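Local coordinates for protein osa (PDB 4O7K) that suppresses the oncogenicity of Agrobacterium tumefaciens, acting as a plasmid fertility inhibition factor with a fold of the ParB/Srx superfamily, at residues Ser143-Leu146 with Leu147-Val151; Ser158-Glu161 with Ala162-Val165; Val179-Leu182 with Arg183-Arg187. The protein carries 1 engineered substitution. All coordinates share one frame; numbering follows the deposited sequence.

Contact 1 of 3, residues Ser143-Leu146 with Leu147-Val151. With PO4 (phosphate ion), chain C.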
loop_
_atom_site.group_PDB
_atom_site.type_symbol
_atom_site.label_atom_id
_atom_site.label_comp_id
_atom_site.label_asym_id
_atom_site.label_seq_id
_atom_site.Cartn_x
_atom_site.Cartn_y
_atom_site.Cartn_z
ATOM N N SER A 143 1.025 6.122 0.044
ATOM C CA SER A 143 1.658 4.830 0.344
ATOM C C SER A 143 2.836 5.009 1.300
ATOM O O SER A 143 3.040 4.189 2.205
ATOM C CB SER A 143 2.145 4.131 -0.941
ATOM O OG SER A 143 1.064 3.763 -1.787
ATOM N N MET A 144 3.617 6.070 1.098
ATOM C CA MET A 144 4.729 6.368 2.002
ATOM C C MET A 144 4.234 6.641 3.421
ATOM O O MET A 144 4.837 6.201 4.403
ATOM C CB MET A 144 5.533 7.573 1.504
ATOM C CG MET A 144 6.258 7.359 0.185
ATOM S SD MET A 144 7.195 8.843 -0.221
ATOM C CE MET A 144 7.639 8.530 -1.941
ATOM N N TRP A 145 3.140 7.386 3.512
ATOM C CA TRP A 145 2.568 7.743 4.806
ATOM C C TRP A 145 2.233 6.461 5.566
ATOM O O TRP A 145 2.652 6.285 6.709
ATOM C CB TRP A 145 1.325 8.630 4.626
ATOM C CG TRP A 145 0.788 9.216 5.928
ATOM C CD1 TRP A 145 1.086 10.442 6.469
ATOM C CD2 TRP A 145 -0.129 8.591 6.840
ATOM N NE1 TRP A 145 0.409 10.615 7.656
ATOM C CE2 TRP A 145 -0.343 9.493 7.907
ATOM C CE3 TRP A 145 -0.788 7.353 6.858
ATOM C CZ2 TRP A 145 -1.188 9.201 8.974
ATOM C CZ3 TRP A 145 -1.627 7.066 7.917
ATOM C CH2 TRP A 145 -1.822 7.990 8.963
ATOM N N LEU A 146 1.533 5.542 4.896
ATOM C CA LEU A 146 1.110 4.289 5.516
ATOM C C LEU A 146 2.312 3.465 5.940
ATOM O O LEU A 146 2.348 2.920 7.039
ATOM C CB LEU A 146 0.215 3.474 4.563
ATOM C CG LEU A 146 -1.155 4.060 4.189
ATOM C CD1 LEU A 146 -1.662 3.449 2.888
ATOM C CD2 LEU A 146 -2.161 3.819 5.302
ATOM N N LEU A 147 3.305 3.395 5.065
ATOM C CA LEU A 147 4.506 2.612 5.341
ATOM C C LEU A 147 5.310 3.198 6.508
ATOM O O LEU A 147 5.724 2.474 7.424
ATOM C CB LEU A 147 5.363 2.522 4.084
ATOM C CG LEU A 147 4.793 1.603 3.007
ATOM C CD1 LEU A 147 5.728 1.597 1.804
ATOM C CD2 LEU A 147 4.587 0.189 3.566
ATOM N N ALA A 148 5.505 4.512 6.481
ATOM C CA ALA A 148 6.271 5.187 7.528
ATOM C C ALA A 148 5.546 5.094 8.864
ATOM O O ALA A 148 6.183 5.103 9.919
ATOM C CB ALA A 148 6.529 6.649 7.155
ATOM N N HIS A 149 4.219 4.981 8.823
ATOM C CA HIS A 149 3.432 4.853 10.060
ATOM C C HIS A 149 3.205 3.396 10.453
ATOM O O HIS A 149 2.474 3.104 11.404
ATOM C CB HIS A 149 2.087 5.563 9.920
ATOM C CG HIS A 149 2.183 7.050 10.040
ATOM N ND1 HIS A 149 2.434 7.870 8.964
ATOM C CD2 HIS A 149 2.073 7.864 11.118
ATOM C CE1 HIS A 149 2.472 9.126 9.371
ATOM N NE2 HIS A 149 2.249 9.150 10.673
ATOM N N GLU A 150 3.848 2.488 9.727
ATOM C CA GLU A 150 3.794 1.064 10.053
ATOM C C GLU A 150 2.373 0.500 10.039
ATOM O O GLU A 150 2.016 -0.316 10.883
ATOM C CB GLU A 150 4.415 0.805 11.429
ATOM C CG GLU A 150 5.743 1.500 11.668
ATOM C CD GLU A 150 6.909 0.705 11.144
ATOM O OE1 GLU A 150 6.675 -0.396 10.596
ATOM O OE2 GLU A 150 8.062 1.173 11.287
ATOM N N VAL A 151 1.547 0.953 9.106
ATOM C CA VAL A 151 0.256 0.312 8.910
ATOM C C VAL A 151 0.521 -1.097 8.371
ATOM O O VAL A 151 1.165 -1.259 7.319
ATOM C CB VAL A 151 -0.633 1.110 7.953
ATOM C CG1 VAL A 151 -1.950 0.393 7.738
ATOM C CG2 VAL A 151 -0.846 2.511 8.503
HETATM P P PO4 C . 1.231 12.490 11.206
HETATM O O1 PO4 C . 1.920 12.375 9.855
HETATM O O2 PO4 C . 1.709 11.390 12.124
HETATM O O3 PO4 C . 1.539 13.824 11.845
HETATM O O4 PO4 C . -0.263 12.388 11.021
#
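The imidazole of H149 lies over one face of the W145 indole in an offset stack, its centroid 3.9 Å from that of the six-membered ring and the planes 30° apart. Both rings bind a phosphate ion, probably from the crystallisation liquor: H149 NE2 gives a bond of 2.7 Å to PO4 O2, close to the imidazole plane, and W145 NE1 reaches PO4 O1 at 3.2 Å, less straight. H52 NE2 is also hydrogen-bonded to the ion. A second shell fixes the imidazole. H149 ND1 donates to W145 O over 2.8 Å; the oxygen lies in the ring plane, whereas ND1 stands above the carbonyl plane, across from H149 N, the oxygen's other donor. A W145 chi1 of -171° puts CG opposite the backbone N and carries the indole to the face of the H149 ring; F110 and Y103 pack on it too. Helix 140-148 ends in a Schellman motif: V151 N bonds to L146 O (3.0 Å), E150 N to L147 O, and E150 takes positive phi. Past the helix end, L146 CD2 packs on V151 CG2 at 3.7 Å. With ND1 engaged by W145 O and NE2 by phosphate, the imidazole's rotation is fixed and its NE2 edge faces the anion.

Contact 2 of 3, residues Ser158-Glu161 with Ala162-Val165; sequences SRDE and ASAV
D160 and S163 meet at the start of helix 161-171, where D160 is the N-cap: its carboxylate accepts from S163 N, three residues on. In the first turn of a helix the backbone N-H groups have no preceding carbonyls to bind, and a short acidic side chain can replace one. Aspartate suits this place because its single methylene brings the carboxylate back to the backbone. Here CG sits between the backbone N and the carbonyl carbon (chi1 56°), which turns OD1 over the opening turn. S163 N approaches D160 OD1 at 2.9 Å with an N-H...O angle of 162°. The serine adds a second donor, S163 OG lying 2.8 Å from D160 OD1. Both reach the oxygen on its syn side and from one face of the carboxylate, roughly 30° out of its plane, so a single oxygen is held by two bonds from one residue. The negative charge also lies at the positive end of the helix dipole, which would be expected to stabilise it.

E161, the first helical residue, carries its extended side chain away from this cap, as befits an exposed glutamate. E161 CG faces V165 CG2 at 4.3 Å, a loose approach, and the side chain also touches F67 of strand 67-72. E161 O takes V165 N at 2.8 Å, and D160 O takes A164 N in the same manner, beginning the regular helical ladder. Alanine serves two surroundings: A162 is exposed, whereas A164 is buried against F67 and V69. S158, ending strand 153-158, points its CB toward the turn, and S158 OG comes to 3.3 Å from S163 CB.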
loop_
_atom_site.group_PDB
_atom_site.type_symbol
_atom_site.label_atom_id
_atom_site.label_comp_id
_atom_site.label_asym_id
_atom_site.label_seq_id
_atom_site.Cartn_x
_atom_site.Cartn_y
_atom_site.Cartn_z
ATOM N N SER A 158 -5.873 -2.389 -8.348
ATOM C CA SER A 158 -5.213 -2.975 -9.500
ATOM C C SER A 158 -6.179 -2.997 -10.675
ATOM O O SER A 158 -7.385 -3.173 -10.501
ATOM C CB SER A 158 -4.721 -4.382 -9.167
ATOM O OG SER A 158 -4.299 -5.073 -10.321
ATOM N N ARG A 159 -5.624 -2.846 -11.874
ATOM C CA ARG A 159 -6.379 -2.575 -13.092
ATOM C C ARG A 159 -7.220 -3.760 -13.573
ATOM O O ARG A 159 -8.227 -3.576 -14.258
ATOM C CB ARG A 159 -5.382 -2.156 -14.193
ATOM C CG ARG A 159 -5.822 -1.053 -15.144
ATOM C CD ARG A 159 -4.667 -0.680 -16.096
ATOM N NE ARG A 159 -3.501 -0.178 -15.359
ATOM C CZ ARG A 159 -2.225 -0.458 -15.643
ATOM N NH1 ARG A 159 -1.907 -1.249 -16.668
ATOM N NH2 ARG A 159 -1.257 0.055 -14.891
ATOM N N ASP A 160 -6.794 -4.974 -13.243
ATOM C CA ASP A 160 -7.428 -6.176 -13.788
ATOM C C ASP A 160 -7.136 -7.418 -12.949
ATOM O O ASP A 160 -6.262 -7.405 -12.079
ATOM C CB ASP A 160 -6.971 -6.406 -15.237
ATOM C CG ASP A 160 -5.465 -6.495 -15.357
ATOM O OD1 ASP A 160 -4.892 -7.555 -15.045
ATOM O OD2 ASP A 160 -4.849 -5.491 -15.754
ATOM N N GLU A 161 -7.868 -8.494 -13.217
ATOM C CA GLU A 161 -7.817 -9.662 -12.350
ATOM C C GLU A 161 -6.426 -10.290 -12.294
ATOM O O GLU A 161 -5.923 -10.571 -11.198
ATOM C CB GLU A 161 -8.838 -10.714 -12.783
ATOM C CG GLU A 161 -8.957 -11.852 -11.784
ATOM C CD GLU A 161 -10.117 -12.783 -12.079
ATOM O OE1 GLU A 161 -10.578 -12.814 -13.236
ATOM O OE2 GLU A 161 -10.567 -13.480 -11.151
ATOM N N ALA A 162 -5.798 -10.490 -13.455
ATOM C CA ALA A 162 -4.500 -11.149 -13.488
ATOM C C ALA A 162 -3.444 -10.330 -12.760
ATOM O O ALA A 162 -2.631 -10.876 -12.022
ATOM C CB ALA A 162 -4.065 -11.404 -14.914
ATOM N N SER A 163 -3.452 -9.023 -12.991
ATOM C CA SER A 163 -2.541 -8.118 -12.303
ATOM C C SER A 163 -2.774 -8.192 -10.800
ATOM O O SER A 163 -1.824 -8.203 -10.021
ATOM C CB SER A 163 -2.728 -6.677 -12.793
ATOM O OG SER A 163 -2.416 -6.556 -14.184
ATOM N N ALA A 164 -4.042 -8.257 -10.404
ATOM C CA ALA A 164 -4.404 -8.315 -8.994
ATOM C C ALA A 164 -3.940 -9.629 -8.380
ATOM O O ALA A 164 -3.418 -9.654 -7.272
ATOM C CB ALA A 164 -5.914 -8.142 -8.816
ATOM N N VAL A 165 -4.093 -10.723 -9.119
ATOM C CA VAL A 165 -3.689 -12.015 -8.590
ATOM C C VAL A 165 -2.165 -12.077 -8.442
ATOM O O VAL A 165 -1.656 -12.622 -7.453
ATOM C CB VAL A 165 -4.211 -13.179 -9.473
ATOM C CG1 VAL A 165 -3.543 -14.494 -9.088
ATOM C CG2 VAL A 165 -5.728 -13.301 -9.325
#

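Contact 3 of 3, residues Val179-Leu182 with Arg183-Arg187; sequences VSKL and REQCR
R183 lays its guanidinium against V179 one turn back, at the beginning of the C-terminal helix 179-189, and an i to i+4 ladder of backbone bonds joins the two halves. R183 N gives the first, to V179 O at 2.9 Å and nearly straight. The arginine chain stays extended from CG to NE and runs back past V179, whose CG1 stands 3.3 Å above the guanidinium plane, over its centre. Such a flat cation accepts a methyl on its face while its N-H groups point outward in its plane: NH1 bonds to Q64, and NH2 to the carbonyls of A59 and A62. Arginine thus ties the helix to the chain around residues 59-64, and the V179 methyl packs on the guanidinium face.

E184 comes next, on the exposed side suited to its charge; E184 N bonds to S180 O at 3.1 Å. Q185 N follows to K181 O, and its side chain, extended beyond CG, lies obliquely across that of K181, two long polar chains at the surface. C186 N then reaches L182 O. The leucine between these turns is buried, its side chain packing on I68, Y70, I177 and I35, and cysteine, small and apolar enough for the same side, also touches I35. Across the turn, C186 SG lies 4.3 Å from L182 CD1.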
loop_
_atom_site.group_PDB
_atom_site.type_symbol
_atom_site.label_atom_id
_atom_site.label_comp_id
_atom_site.label_asym_id
_atom_site.label_seq_id
_atom_site.Cartn_x
_atom_site.Cartn_y
_atom_site.Cartn_z
ATOM N N VAL A 179 -13.740 -4.783 -7.306
ATOM C CA VAL A 179 -14.391 -3.652 -6.663
ATOM C C VAL A 179 -15.916 -3.759 -6.731
ATOM O O VAL A 179 -16.603 -3.527 -5.737
ATOM C CB VAL A 179 -13.922 -2.326 -7.284
ATOM C CG1 VAL A 179 -14.829 -1.167 -6.846
ATOM C CG2 VAL A 179 -12.490 -2.061 -6.876
ATOM N N SER A 180 -16.442 -4.146 -7.888
ATOM C CA SER A 180 -17.887 -4.268 -8.062
ATOM C C SER A 180 -18.493 -5.294 -7.096
ATOM O O SER A 180 -19.577 -5.083 -6.551
ATOM C CB SER A 180 -18.214 -4.645 -9.513
ATOM O OG SER A 180 -17.729 -5.939 -9.807
ATOM N N LYS A 181 -17.792 -6.402 -6.885
ATOM C CA LYS A 181 -18.284 -7.447 -6.007
ATOM C C LYS A 181 -18.230 -6.997 -4.545
ATOM O O LYS A 181 -19.137 -7.294 -3.756
ATOM C CB LYS A 181 -17.481 -8.734 -6.201
ATOM C CG LYS A 181 -17.943 -9.903 -5.328
ATOM C CD LYS A 181 -17.238 -11.191 -5.730
ATOM C CE LYS A 181 -17.764 -12.393 -4.960
ATOM N NZ LYS A 181 -17.333 -12.380 -3.535
ATOM N N LEU A 182 -17.173 -6.275 -4.182
ATOM C CA LEU A 182 -17.036 -5.806 -2.805
ATOM C C LEU A 182 -18.107 -4.761 -2.502
ATOM O O LEU A 182 -18.752 -4.810 -1.445
ATOM C CB LEU A 182 -15.637 -5.230 -2.545
ATOM C CG LEU A 182 -15.400 -4.827 -1.085
ATOM C CD1 LEU A 182 -15.606 -6.016 -0.163
ATOM C CD2 LEU A 182 -14.019 -4.251 -0.869
ATOM N N ARG A 183 -18.300 -3.825 -3.430
ATOM C CA ARG A 183 -19.332 -2.801 -3.263
ATOM C C ARG A 183 -20.695 -3.456 -3.043
ATOM O O ARG A 183 -21.450 -3.083 -2.139
ATOM C CB ARG A 183 -19.366 -1.870 -4.477
ATOM C CG ARG A 183 -18.294 -0.789 -4.444
ATOM C CD ARG A 183 -18.231 -0.006 -5.749
ATOM N NE ARG A 183 -17.265 1.087 -5.683
ATOM C CZ ARG A 183 -16.756 1.700 -6.753
ATOM N NH1 ARG A 183 -17.119 1.324 -7.971
ATOM N NH2 ARG A 183 -15.881 2.688 -6.610
ATOM N N GLU A 184 -20.990 -4.464 -3.852
ATOM C CA GLU A 184 -22.259 -5.168 -3.750
ATOM C C GLU A 184 -22.394 -5.921 -2.416
ATOM O O GLU A 184 -23.460 -5.912 -1.818
ATOM C CB GLU A 184 -22.418 -6.118 -4.947
ATOM C CG GLU A 184 -23.206 -7.395 -4.696
ATOM C CD GLU A 184 -23.453 -8.183 -5.983
ATOM O OE1 GLU A 184 -22.506 -8.337 -6.794
ATOM O OE2 GLU A 184 -24.596 -8.650 -6.182
ATOM N N GLN A 185 -21.326 -6.570 -1.955
ATOM C CA GLN A 185 -21.359 -7.250 -0.658
ATOM C C GLN A 185 -21.610 -6.275 0.492
ATOM O O GLN A 185 -22.427 -6.539 1.371
ATOM C CB GLN A 185 -20.052 -7.992 -0.394
ATOM C CG GLN A 185 -19.855 -9.271 -1.171
ATOM C CD GLN A 185 -18.522 -9.921 -0.847
ATOM O OE1 GLN A 185 -17.578 -9.248 -0.425
ATOM N NE2 GLN A 185 -18.433 -11.229 -1.054
ATOM N N CYS A 186 -20.878 -5.165 0.491
ATOM C CA CYS A 186 -21.042 -4.124 1.496
ATOM C C CYS A 186 -22.472 -3.615 1.510
ATOM O O CYS A 186 -23.047 -3.386 2.576
ATOM C CB CYS A 186 -20.071 -2.967 1.252
ATOM S SG CYS A 186 -18.378 -3.371 1.693
ATOM N N ARG A 187 -23.036 -3.454 0.316
ATOM C CA ARG A 187 -24.436 -3.085 0.156
ATOM C C ARG A 187 -25.401 -4.067 0.832
ATOM O O ARG A 187 -26.303 -3.649 1.561
ATOM C CB ARG A 187 -24.776 -2.970 -1.334
ATOM C CG ARG A 187 -25.581 -1.739 -1.694
#

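The three contacts follow one another along the chain, each at or near one helix: contact 1 at the end of helix 140-148, contact 2 at the start of helix 161-171, and contact 3 within helix 179-189. Strand 153-158 links the first two helices, and strand 177-178 leads into the last; both flank strand 67-72 in the three-stranded antiparallel sheet. All three contacts touch this sheet, contact 1 through F154 and contacts 2 and 3 through strand 67-72. Centres of contacts 1 and 2 are about 23 Å apart, those of 1 and 3 about 26 Å, and those of 2 and 3 about 17 Å. None touches another, so the phosphate site lies at a distance from contacts 2 and 3.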